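Uncharacterized protein (Porphyromonas gingivalis, PDB 1ZBS) is probably an ATP-dependent sugar kinase of the ASKHA superfamily, putatively phosphorylating N-acetylglucosamine, although its function has not been established. Local coordinates at residues C15-K21 and I275-H279; M98-R103 and N121-F125; T10-W14 and R25-I31; S109-A113 and R233-L238. All coordinates share one frame; numbering follows the deposited sequence.

Interaction 1: C15-K21 and I275-H279; sequences CIAKEGK and IQYHH
The tight turn of the first beta hairpin in an actin-like (ASKHA) nucleotide-binding fold meets the C-terminal helix 271-280 here, with Gly20 lying on the imidazole of His279 and Ile275 packing against Gly20, Ala17 and Cys15. Strand 11-18 passes into strand 21-29 through a type I' turn from Lys18 to Lys21, closed by two backbone hydrogen bonds, Lys18 N to Lys21 O at 2.6 Å and Lys21 N to Lys18 O at 2.9 Å. Both central residues, Glu19 and Gly20, have positive phi, as this turn requires. Gly20 CA sits 3.6 Å from the centroid of the His279 ring and 20° off its normal, a CH-pi contact over the face. The peptide carbon and nitrogen joining Glu19 to Gly20 rest on that same face, nearer its rim, so the ring packs flat against the turn backbone. His279 reaches it because its CG is anti to the backbone N (chi1 174°).

One helical turn earlier, Ile275 divides its branches between turn and strand. Its CG2 methyl lies 3.7 Å from Gly20 C and also touches the methyl of Ala17, while the CG1 branch runs toward Cys15. The neighbouring His278 stacks with Tyr64 and hydrogen-bonds Tyr66 OH through NE2, tying the helix to strand 62-67 of the same sheet. The apolar row along the hairpin ends where Ile275 CD1 meets Cys15 SG at 3.8 Å.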
loop_
_atom_site.group_PDB
_atom_site.type_symbol
_atom_site.label_atom_id
_atom_site.label_comp_id
_atom_site.label_asym_id
_atom_site.label_seq_id
_atom_site.Cartn_x
_atom_site.Cartn_y
_atom_site.Cartn_z
ATOM N N CYS A 15 21.699 16.250 19.443
ATOM C CA CYS A 15 23.044 16.247 20.007
ATOM C C CYS A 15 23.627 17.644 20.148
ATOM O O CYS A 15 23.604 18.443 19.212
ATOM C CB CYS A 15 23.999 15.402 19.165
ATOM S SG CYS A 15 25.748 15.620 19.635
ATOM N N ILE A 16 24.137 17.932 21.339
ATOM C CA ILE A 16 24.768 19.210 21.615
ATOM C C ILE A 16 26.267 18.939 21.549
ATOM O O ILE A 16 26.825 18.292 22.432
ATOM C CB ILE A 16 24.394 19.739 23.017
ATOM C CG1 ILE A 16 22.903 20.068 23.072
ATOM C CG2 ILE A 16 25.202 20.983 23.338
ATOM C CD1 ILE A 16 22.455 20.643 24.399
ATOM N N ALA A 17 26.908 19.416 20.489
ATOM C CA ALA A 17 28.339 19.213 20.300
ATOM C C ALA A 17 29.145 20.501 20.465
ATOM O O ALA A 17 28.615 21.607 20.350
ATOM C CB ALA A 17 28.598 18.619 18.916
ATOM N N LYS A 18 30.437 20.338 20.730
ATOM C CA LYS A 18 31.350 21.461 20.891
ATOM C C LYS A 18 32.660 21.029 20.264
ATOM O O LYS A 18 33.284 20.069 20.720
ATOM C CB LYS A 18 31.578 21.770 22.370
ATOM C CG LYS A 18 32.274 23.106 22.642
ATOM C CD LYS A 18 32.923 23.097 24.024
ATOM C CE LYS A 18 33.221 24.497 24.546
ATOM N NZ LYS A 18 31.988 25.233 24.965
ATOM N N GLU A 19 33.061 21.726 19.206
ATOM C CA GLU A 19 34.302 21.423 18.498
ATOM C C GLU A 19 34.465 19.933 18.189
ATOM O O GLU A 19 35.416 19.294 18.643
ATOM C CB GLU A 19 35.511 21.917 19.303
ATOM C CG GLU A 19 36.213 23.133 18.688
ATOM C CD GLU A 19 35.585 24.464 19.093
ATOM O OE1 GLU A 19 35.902 24.968 20.203
ATOM O OE2 GLU A 19 34.762 25.008 18.306
ATOM N N GLY A 20 33.533 19.388 17.417
ATOM C CA GLY A 20 33.601 17.982 17.053
ATOM C C GLY A 20 33.433 17.002 18.199
ATOM O O GLY A 20 33.648 15.801 18.021
ATOM N N LYS A 21 33.063 17.494 19.380
ATOM C CA LYS A 21 32.862 16.611 20.535
ATOM C C LYS A 21 31.430 16.706 21.076
ATOM O O LYS A 21 30.859 17.795 21.184
ATOM C CB LYS A 21 33.878 16.936 21.641
ATOM C CG LYS A 21 35.327 16.618 21.256
ATOM C CD LYS A 21 36.349 17.056 22.320
ATOM C CE LYS A 21 37.793 16.828 21.837
ATOM N NZ LYS A 21 38.073 17.510 20.518
ATOM N N ILE A 275 28.363 15.516 13.173
ATOM C CA ILE A 275 29.121 16.239 14.170
ATOM C C ILE A 275 30.435 16.677 13.565
ATOM O O ILE A 275 30.819 17.839 13.689
ATOM C CB ILE A 275 29.389 15.381 15.402
ATOM C CG1 ILE A 275 28.053 15.056 16.083
ATOM C CG2 ILE A 275 30.317 16.121 16.352
ATOM C CD1 ILE A 275 28.167 14.068 17.210
ATOM N N GLN A 276 31.122 15.758 12.893
ATOM C CA GLN A 276 32.393 16.109 12.278
ATOM C C GLN A 276 32.182 17.094 11.128
ATOM O O GLN A 276 33.025 17.956 10.887
ATOM C CB GLN A 276 33.118 14.856 11.768
ATOM C CG GLN A 276 33.697 13.963 12.869
ATOM C CD GLN A 276 34.688 14.688 13.790
ATOM O OE1 GLN A 276 34.299 15.549 14.583
ATOM N NE2 GLN A 276 35.972 14.337 13.685
ATOM N N TYR A 277 31.052 16.977 10.432
ATOM C CA TYR A 277 30.761 17.861 9.311
ATOM C C TYR A 277 30.670 19.322 9.743
ATOM O O TYR A 277 31.349 20.182 9.193
ATOM C CB TYR A 277 29.450 17.471 8.632
ATOM C CG TYR A 277 29.065 18.441 7.540
ATOM C CD1 TYR A 277 29.503 18.257 6.229
ATOM C CD2 TYR A 277 28.321 19.587 7.832
ATOM C CE1 TYR A 277 29.215 19.194 5.237
ATOM C CE2 TYR A 277 28.031 20.529 6.851
ATOM C CZ TYR A 277 28.482 20.327 5.558
ATOM O OH TYR A 277 28.210 21.262 4.594
ATOM N N HIS A 278 29.810 19.601 10.716
ATOM C CA HIS A 278 29.643 20.958 11.209
ATOM C C HIS A 278 30.800 21.362 12.108
ATOM O O HIS A 278 30.740 22.373 12.805
ATOM C CB HIS A 278 28.312 21.087 11.945
ATOM C CG HIS A 278 27.128 20.887 11.056
ATOM N ND1 HIS A 278 26.740 21.818 10.115
ATOM C CD2 HIS A 278 26.289 19.834 10.907
ATOM C CE1 HIS A 278 25.718 21.346 9.426
ATOM N NE2 HIS A 278 25.426 20.143 9.886
ATOM N N HIS A 279 31.852 20.555 12.094
ATOM C CA HIS A 279 33.037 20.841 12.880
ATOM C C HIS A 279 34.121 21.256 11.900
ATOM O O HIS A 279 35.061 21.958 12.262
ATOM C CB HIS A 279 33.496 19.601 13.647
ATOM C CG HIS A 279 34.798 19.787 14.364
ATOM N ND1 HIS A 279 35.767 18.806 14.409
ATOM C CD2 HIS A 279 35.286 20.831 15.072
ATOM C CE1 HIS A 279 36.796 19.241 15.113
ATOM N NE2 HIS A 279 36.531 20.467 15.528
#

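Interaction 2: M98-R103 and N121-F125; sequences MLGAAR and NSCLF
Helix 98-103 lies across strand 121-125 with their axes 9.0 Å apart at closest approach and their N-to-C directions 56° apart, a helix-on-sheet packing in the second of the two sheets of the actin-like (ASKHA) fold. Met98 comes nearest Asn121 at one end of the contact, and Ala102, one helical turn on, comes nearest Phe125 at the other. Met98 is a selenomethionine whose chain bends at chi2 and chi3 and folds along the strand. Its SE atom lies 3.6 Å from Asn121 CG and equally near the backbone N of Ser122, while its CG packs on Cys123 CB at 3.7 Å and its CE approaches Cys123 SG. Ala102 drops its methyl onto the Phe125 ring: CB is 3.9 Å from the ring centroid and 17° off the normal, a CH-pi contact over the face. The ring is brought under the helix with CG anti to the backbone N (chi1 -164°). Leu99 CD1 reaches Phe125 CE2 at 4.0 Å. Arg103 lends its aliphatic CG, near Phe125 CZ; its NH2 hydrogen-bonds Tyr66 OH. Met98 and Ala102 also touch Ala113 of strand 111-116, Leu99 touches Ile130 of strand 130-133, and Arg103 packs against helix 271-280.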
loop_
_atom_site.group_PDB
_atom_site.type_symbol
_atom_site.label_atom_id
_atom_site.label_comp_id
_atom_site.label_asym_id
_atom_site.label_seq_id
_atom_site.Cartn_x
_atom_site.Cartn_y
_atom_site.Cartn_z
HETATM N N MSE A 98 17.824 13.625 3.749
HETATM C CA MSE A 98 18.619 13.005 2.695
HETATM C C MSE A 98 19.962 13.726 2.612
HETATM O O MSE A 98 21.014 13.097 2.490
HETATM C CB MSE A 98 17.880 13.096 1.354
HETATM C CG MSE A 98 18.535 12.334 0.209
HETATM SE SE MSE A 98 18.639 10.408 0.468
HETATM C CE MSE A 98 20.362 10.284 1.359
ATOM N N LEU A 99 19.913 15.051 2.703
ATOM C CA LEU A 99 21.109 15.869 2.649
ATOM C C LEU A 99 21.970 15.618 3.884
ATOM O O LEU A 99 23.204 15.595 3.814
ATOM C CB LEU A 99 20.722 17.346 2.566
ATOM C CG LEU A 99 21.873 18.348 2.693
ATOM C CD1 LEU A 99 22.911 18.094 1.607
ATOM C CD2 LEU A 99 21.320 19.762 2.601
ATOM N N GLY A 100 21.306 15.446 5.021
ATOM C CA GLY A 100 22.017 15.184 6.254
ATOM C C GLY A 100 22.754 13.864 6.152
ATOM O O GLY A 100 23.858 13.714 6.673
ATOM N N ALA A 101 22.150 12.900 5.467
ATOM C CA ALA A 101 22.780 11.601 5.308
ATOM C C ALA A 101 23.991 11.696 4.394
ATOM O O ALA A 101 25.040 11.129 4.683
ATOM C CB ALA A 101 21.784 10.588 4.762
ATOM N N ALA A 102 23.855 12.423 3.292
ATOM C CA ALA A 102 24.964 12.559 2.360
ATOM C C ALA A 102 26.139 13.273 3.007
ATOM O O ALA A 102 27.292 12.902 2.791
ATOM C CB ALA A 102 24.517 13.308 1.110
ATOM N N ARG A 103 25.853 14.305 3.796
ATOM C CA ARG A 103 26.916 15.044 4.463
ATOM C C ARG A 103 27.637 14.186 5.485
ATOM O O ARG A 103 28.849 14.315 5.679
ATOM C CB ARG A 103 26.360 16.296 5.142
ATOM C CG ARG A 103 26.118 17.446 4.186
ATOM C CD ARG A 103 25.542 18.649 4.907
ATOM N NE ARG A 103 25.453 19.806 4.029
ATOM C CZ ARG A 103 24.876 20.955 4.360
ATOM N NH1 ARG A 103 24.842 21.956 3.488
ATOM N NH2 ARG A 103 24.326 21.104 5.556
ATOM N N ASN A 121 15.222 6.053 0.540
ATOM C CA ASN A 121 15.524 7.267 -0.181
ATOM C C ASN A 121 16.926 7.179 -0.816
ATOM O O ASN A 121 17.736 6.339 -0.428
ATOM C CB ASN A 121 15.434 8.458 0.783
ATOM C CG ASN A 121 15.090 9.748 0.078
ATOM O OD1 ASN A 121 14.682 10.730 0.712
ATOM N ND2 ASN A 121 15.253 9.760 -1.243
ATOM N N SER A 122 17.201 8.023 -1.806
ATOM C CA SER A 122 18.518 8.046 -2.430
ATOM C C SER A 122 18.767 9.401 -3.071
ATOM O O SER A 122 17.830 10.159 -3.314
ATOM C CB SER A 122 18.673 6.934 -3.490
ATOM O OG SER A 122 17.876 7.171 -4.637
ATOM N N CYS A 123 20.037 9.699 -3.330
ATOM C CA CYS A 123 20.416 10.953 -3.961
ATOM C C CYS A 123 21.839 10.871 -4.488
ATOM O O CYS A 123 22.665 10.102 -3.990
ATOM C CB CYS A 123 20.344 12.101 -2.960
ATOM S SG CYS A 123 21.693 12.076 -1.750
ATOM N N LEU A 124 22.118 11.670 -5.504
ATOM C CA LEU A 124 23.451 11.729 -6.063
ATOM C C LEU A 124 24.007 12.992 -5.414
ATOM O O LEU A 124 23.396 14.058 -5.514
ATOM C CB LEU A 124 23.389 11.893 -7.583
ATOM C CG LEU A 124 24.510 11.304 -8.454
ATOM C CD1 LEU A 124 24.637 12.172 -9.708
ATOM C CD2 LEU A 124 25.832 11.262 -7.710
ATOM N N PHE A 125 25.137 12.864 -4.720
ATOM C CA PHE A 125 25.777 13.994 -4.035
ATOM C C PHE A 125 27.017 14.391 -4.829
ATOM O O PHE A 125 27.771 13.524 -5.258
ATOM C CB PHE A 125 26.198 13.574 -2.619
ATOM C CG PHE A 125 26.502 14.728 -1.704
ATOM C CD1 PHE A 125 27.630 14.712 -0.886
ATOM C CD2 PHE A 125 25.647 15.823 -1.640
ATOM C CE1 PHE A 125 27.899 15.776 -0.017
ATOM C CE2 PHE A 125 25.907 16.889 -0.775
ATOM C CZ PHE A 125 27.035 16.864 0.036
#

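Interaction 3: T10-W14 and R25-I31; sequences TKTDW and RFQTSGI
Asp13 and Arg25 form a salt bridge along one face of the beta hairpin made by strands 11-18 and 21-29, the first hairpin of the ASKHA fold, set beside strand 2-7 in the first sheet. Arg25 grips the carboxylate side-on: NH2 donates to Asp13 OD1 at 3.0 Å and NE to Asp13 OD2 at 3.2 Å, each oxygen being met on its syn side. The carboxylate and guanidinium planes are only 21° apart, a nearly flat pairing, and the bend of the arginine at chi2 (56°) carries its end back across the hairpin to the aspartate.

The strands run antiparallel. Thr12 and Thr28 form a hydrogen-bonded pair, with Thr12 N to Thr28 O and Thr28 N to Thr12 O both 3.1 Å. Their oxygens are approached differently: Thr28 O from above its carbonyl plane, Thr12 O nearly end-on. The bonds between Trp14 and Phe26 are weak. On the face bearing these residues, Thr12 and Thr28 point the same way and pack tightly, with Thr12 CB 3.2 Å from Thr28 CG2. That methyl also meets the edge of the Trp14 indole, close beside NE1, which is buried with no polar partner in the model. Trp14 CB touches Phe26 CD1 at 3.7 Å, and Ile31 CD1 lies at the indole edge, 4.1 Å from Trp14 CZ2.

Ser7 OG of strand 2-7 hydrogen-bonds the carbonyls of Gly30 and Ile31 as the chain leaves the hairpin. On the side of Trp14 and Phe26, helix 38-53 receives Trp14, Phe26 and Ile31, and helix 75-85 packs against Trp14 and Ile31.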
loop_
_atom_site.group_PDB
_atom_site.type_symbol
_atom_site.label_atom_id
_atom_site.label_comp_id
_atom_site.label_asym_id
_atom_site.label_seq_id
_atom_site.Cartn_x
_atom_site.Cartn_y
_atom_site.Cartn_z
ATOM N N THR A 10 9.809 8.502 12.645
ATOM C CA THR A 10 9.636 7.750 13.887
ATOM C C THR A 10 10.019 8.619 15.084
ATOM O O THR A 10 9.162 8.985 15.894
ATOM C CB THR A 10 10.504 6.465 13.898
ATOM O OG1 THR A 10 9.954 5.512 12.977
ATOM C CG2 THR A 10 10.547 5.849 15.295
ATOM N N LYS A 11 11.303 8.954 15.186
ATOM C CA LYS A 11 11.799 9.783 16.285
ATOM C C LYS A 11 12.805 10.832 15.790
ATOM O O LYS A 11 13.201 10.830 14.622
ATOM C CB LYS A 11 12.460 8.900 17.353
ATOM C CG LYS A 11 13.971 8.673 17.167
ATOM C CD LYS A 11 14.323 7.827 15.943
ATOM C CE LYS A 11 14.188 6.318 16.226
ATOM N NZ LYS A 11 14.586 5.479 15.024
ATOM N N THR A 12 13.211 11.730 16.682
ATOM C CA THR A 12 14.179 12.761 16.329
ATOM C C THR A 12 15.393 12.646 17.236
ATOM O O THR A 12 15.259 12.669 18.456
ATOM C CB THR A 12 13.592 14.164 16.486
ATOM O OG1 THR A 12 12.320 14.224 15.832
ATOM C CG2 THR A 12 14.524 15.197 15.868
ATOM N N ASP A 13 16.575 12.515 16.643
ATOM C CA ASP A 13 17.797 12.395 17.427
ATOM C C ASP A 13 18.510 13.744 17.545
ATOM O O ASP A 13 18.795 14.396 16.541
ATOM C CB ASP A 13 18.732 11.367 16.791
ATOM C CG ASP A 13 19.851 10.949 17.722
ATOM O OD1 ASP A 13 20.674 10.097 17.321
ATOM O OD2 ASP A 13 19.905 11.475 18.856
ATOM N N TRP A 14 18.791 14.156 18.778
ATOM C CA TRP A 14 19.460 15.424 19.031
ATOM C C TRP A 14 20.843 15.251 19.654
ATOM O O TRP A 14 21.125 14.247 20.322
ATOM C CB TRP A 14 18.627 16.301 19.973
ATOM C CG TRP A 14 17.325 16.780 19.427
ATOM C CD1 TRP A 14 16.104 16.193 19.583
ATOM C CD2 TRP A 14 17.104 17.966 18.656
ATOM N NE1 TRP A 14 15.130 16.947 18.962
ATOM C CE2 TRP A 14 15.718 18.040 18.383
ATOM C CE3 TRP A 14 17.941 18.976 18.172
ATOM C CZ2 TRP A 14 15.152 19.084 17.647
ATOM C CZ3 TRP A 14 17.378 20.020 17.436
ATOM C CH2 TRP A 14 15.995 20.063 17.182
ATOM N N ARG A 25 23.140 14.373 24.150
ATOM C CA ARG A 25 22.529 13.457 23.196
ATOM C C ARG A 25 21.113 13.154 23.727
ATOM O O ARG A 25 20.926 12.307 24.603
ATOM C CB ARG A 25 23.418 12.198 23.083
ATOM C CG ARG A 25 23.230 11.293 21.847
ATOM C CD ARG A 25 23.389 11.999 20.482
ATOM N NE ARG A 25 23.079 11.087 19.367
ATOM C CZ ARG A 25 23.892 10.127 18.924
ATOM N NH1 ARG A 25 25.080 9.952 19.494
ATOM N NH2 ARG A 25 23.506 9.309 17.943
ATOM N N PHE A 26 20.128 13.893 23.210
ATOM C CA PHE A 26 18.726 13.754 23.625
ATOM C C PHE A 26 17.976 12.799 22.713
ATOM O O PHE A 26 18.495 12.360 21.689
ATOM C CB PHE A 26 18.018 15.115 23.585
ATOM C CG PHE A 26 18.842 16.234 24.136
ATOM C CD1 PHE A 26 18.887 17.461 23.486
ATOM C CD2 PHE A 26 19.594 16.056 25.295
ATOM C CE1 PHE A 26 19.674 18.494 23.977
ATOM C CE2 PHE A 26 20.385 17.079 25.800
ATOM C CZ PHE A 26 20.427 18.301 25.141
ATOM N N GLN A 27 16.736 12.507 23.080
ATOM C CA GLN A 27 15.907 11.597 22.304
ATOM C C GLN A 27 14.457 12.075 22.339
ATOM O O GLN A 27 13.766 11.877 23.335
ATOM C CB GLN A 27 15.987 10.191 22.914
ATOM C CG GLN A 27 15.976 9.039 21.918
ATOM C CD GLN A 27 17.359 8.764 21.348
ATOM O OE1 GLN A 27 17.788 9.395 20.373
ATOM N NE2 GLN A 27 18.073 7.822 21.964
ATOM N N THR A 28 14.004 12.716 21.268
ATOM C CA THR A 28 12.624 13.176 21.205
ATOM C C THR A 28 11.952 12.434 20.060
ATOM O O THR A 28 12.444 11.393 19.625
ATOM C CB THR A 28 12.529 14.692 20.942
ATOM O OG1 THR A 28 11.166 15.110 21.078
ATOM C CG2 THR A 28 12.997 15.022 19.543
ATOM N N SER A 29 10.845 12.961 19.556
ATOM C CA SER A 29 10.164 12.279 18.468
ATOM C C SER A 29 9.505 13.214 17.467
ATOM O O SER A 29 9.501 14.434 17.634
ATOM C CB SER A 29 9.117 11.318 19.040
ATOM O OG SER A 29 9.706 10.401 19.949
ATOM N N GLY A 30 8.965 12.611 16.412
ATOM C CA GLY A 30 8.275 13.352 15.373
ATOM C C GLY A 30 9.022 14.515 14.758
ATOM O O GLY A 30 10.135 14.365 14.256
ATOM N N ILE A 31 8.386 15.680 14.786
ATOM C CA ILE A 31 8.962 16.900 14.236
ATOM C C ILE A 31 9.146 16.817 12.718
ATOM O O ILE A 31 10.173 16.361 12.227
ATOM C CB ILE A 31 10.319 17.226 14.912
ATOM C CG1 ILE A 31 10.150 17.248 16.438
ATOM C CG2 ILE A 31 10.820 18.579 14.436
ATOM C CD1 ILE A 31 11.424 17.549 17.209
#

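Interaction 4: S109-A113 and R233-L238; sequences SEGIA and RPDLPL
Glu110 and Arg233 join the approach to strand 111-116 with the type I turn, Arg233 to Leu236, that leads into strand 238-241; the two strands are parallel neighbours in the second sheet of the actin-like fold. From CB of Arg233, CG stands anti to the carbonyl carbon, and bends at chi2 (-64°) and chi3 (-60°) curl the chain back over Leu236. Where the guanidinium begins, NE donates to Asp235 OD2 at 3.1 Å, and NH2 reaches the same oxygen, which uses its syn lone pair. CZ lies over Leu236 CD2, so the leucine methyl supports one face of the guanidinium. The far end points to Glu110: NH2 donates to OE1 at 2.9 Å and NH1 to OE2 at 2.8 Å. Both carboxylate oxygens lie near the guanidinium plane, yet the carboxylate is tipped 70° to it and is met from above its own plane. NH2 is therefore shared between two acids, and the positive charge probably eases the nearness of the two carboxylates.

Next to this network the contact is apolar. Ile112 CG1 faces Leu236 CD2 at 4.3 Å, and Ile112 CD1 approaches Leu238 CD1. Ile112 and Leu238 both also pack on Val228 of helix 210-229, while Leu236 touches Leu124 of strand 120-125. Where the two backbones draw together, Leu236 CG rests against Gly111 CA at 3.7 Å.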
loop_
_atom_site.group_PDB
_atom_site.type_symbol
_atom_site.label_atom_id
_atom_site.label_comp_id
_atom_site.label_asym_id
_atom_site.label_seq_id
_atom_site.Cartn_x
_atom_site.Cartn_y
_atom_site.Cartn_z
ATOM N N SER A 109 32.844 14.956 -0.457
ATOM C CA SER A 109 33.168 14.358 -1.742
ATOM C C SER A 109 31.931 13.861 -2.481
ATOM O O SER A 109 30.874 13.659 -1.884
ATOM C CB SER A 109 34.136 13.196 -1.534
ATOM O OG SER A 109 33.579 12.240 -0.643
ATOM N N GLU A 110 32.086 13.658 -3.785
ATOM C CA GLU A 110 31.013 13.183 -4.658
ATOM C C GLU A 110 30.627 11.734 -4.325
ATOM O O GLU A 110 31.475 10.938 -3.928
ATOM C CB GLU A 110 31.476 13.295 -6.119
ATOM C CG GLU A 110 30.498 12.743 -7.146
ATOM C CD GLU A 110 31.030 12.800 -8.573
ATOM O OE1 GLU A 110 32.189 12.380 -8.802
ATOM O OE2 GLU A 110 30.281 13.250 -9.470
ATOM N N GLY A 111 29.349 11.395 -4.484
ATOM C CA GLY A 111 28.911 10.040 -4.190
ATOM C C GLY A 111 27.403 9.846 -4.144
ATOM O O GLY A 111 26.637 10.785 -4.358
ATOM N N ILE A 112 26.977 8.616 -3.871
ATOM C CA ILE A 112 25.561 8.291 -3.785
ATOM C C ILE A 112 25.230 7.930 -2.353
ATOM O O ILE A 112 25.836 7.022 -1.783
ATOM C CB ILE A 112 25.201 7.104 -4.693
ATOM C CG1 ILE A 112 25.418 7.488 -6.157
ATOM C CG2 ILE A 112 23.750 6.680 -4.453
ATOM C CD1 ILE A 112 25.342 6.318 -7.122
ATOM N N ALA A 113 24.278 8.656 -1.772
ATOM C CA ALA A 113 23.859 8.426 -0.391
ATOM C C ALA A 113 22.448 7.853 -0.349
ATOM O O ALA A 113 21.526 8.373 -0.987
ATOM C CB ALA A 113 23.922 9.736 0.398
ATOM N N ARG A 233 26.207 5.985 -12.411
ATOM C CA ARG A 233 27.517 6.263 -11.837
ATOM C C ARG A 233 28.034 5.092 -10.987
ATOM O O ARG A 233 28.336 5.259 -9.800
ATOM C CB ARG A 233 27.452 7.540 -10.982
ATOM C CG ARG A 233 27.238 8.835 -11.767
ATOM C CD ARG A 233 28.415 9.128 -12.690
ATOM N NE ARG A 233 29.673 9.285 -11.957
ATOM C CZ ARG A 233 30.028 10.391 -11.305
ATOM N NH1 ARG A 233 29.229 11.445 -11.295
ATOM N NH2 ARG A 233 31.180 10.445 -10.653
ATOM N N PRO A 234 28.151 3.890 -11.583
ATOM C CA PRO A 234 28.635 2.715 -10.850
ATOM C C PRO A 234 30.092 2.822 -10.418
ATOM O O PRO A 234 30.688 1.852 -9.955
ATOM C CB PRO A 234 28.408 1.576 -11.836
ATOM C CG PRO A 234 28.653 2.244 -13.145
ATOM C CD PRO A 234 27.877 3.539 -12.986
ATOM N N ASP A 235 30.674 4.000 -10.602
ATOM C CA ASP A 235 32.053 4.233 -10.197
ATOM C C ASP A 235 32.008 4.715 -8.756
ATOM O O ASP A 235 32.950 4.516 -7.988
ATOM C CB ASP A 235 32.703 5.287 -11.097
ATOM C CG ASP A 235 31.768 6.424 -11.425
ATOM O OD1 ASP A 235 30.688 6.151 -11.993
ATOM O OD2 ASP A 235 32.106 7.598 -11.126
ATOM N N LEU A 236 30.893 5.351 -8.400
ATOM C CA LEU A 236 30.698 5.859 -7.047
ATOM C C LEU A 236 30.268 4.756 -6.103
ATOM O O LEU A 236 29.351 3.996 -6.397
ATOM C CB LEU A 236 29.644 6.959 -7.034
ATOM C CG LEU A 236 30.077 8.389 -7.339
ATOM C CD1 LEU A 236 31.328 8.417 -8.204
ATOM C CD2 LEU A 236 28.904 9.098 -8.033
ATOM N N PRO A 237 30.942 4.644 -4.953
ATOM C CA PRO A 237 30.600 3.614 -3.967
ATOM C C PRO A 237 29.295 3.995 -3.256
ATOM O O PRO A 237 29.035 5.175 -3.022
ATOM C CB PRO A 237 31.802 3.634 -3.030
ATOM C CG PRO A 237 32.190 5.082 -3.037
ATOM C CD PRO A 237 32.128 5.407 -4.525
ATOM N N LEU A 238 28.480 3.001 -2.918
ATOM C CA LEU A 238 27.200 3.242 -2.242
ATOM C C LEU A 238 27.320 3.430 -0.731
ATOM O O LEU A 238 27.839 2.569 -0.024
ATOM C CB LEU A 238 26.239 2.085 -2.521
ATOM C CG LEU A 238 25.432 2.089 -3.820
ATOM C CD1 LEU A 238 26.271 2.586 -4.974
ATOM C CD2 LEU A 238 24.903 0.683 -4.088
#

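In the fold
The four contacts span two mixed sheets with the same strand order, 3-2-1-4-5, the duplicated architecture of ASKHA kinases. Interactions 1 and 3 share strand 11-18 of the first sheet, centres about 17 Å apart; interactions 2 and 4, centres about 11 Å apart, meet through neighbouring strands 111-116 and 120-125 of the second. Each of these pairs crosses along the chain, while interactions 2 and 4 are nested within the loop closed by interaction 1, which returns the C-terminal helix to the first sheet. Tyr277 and His278 of that helix pack on Arg103 of helix 97-105, connecting it to both halves, consistent with a two-lobed kinase. Interactions 3 and 4 lie on opposite sides of the chain's centre.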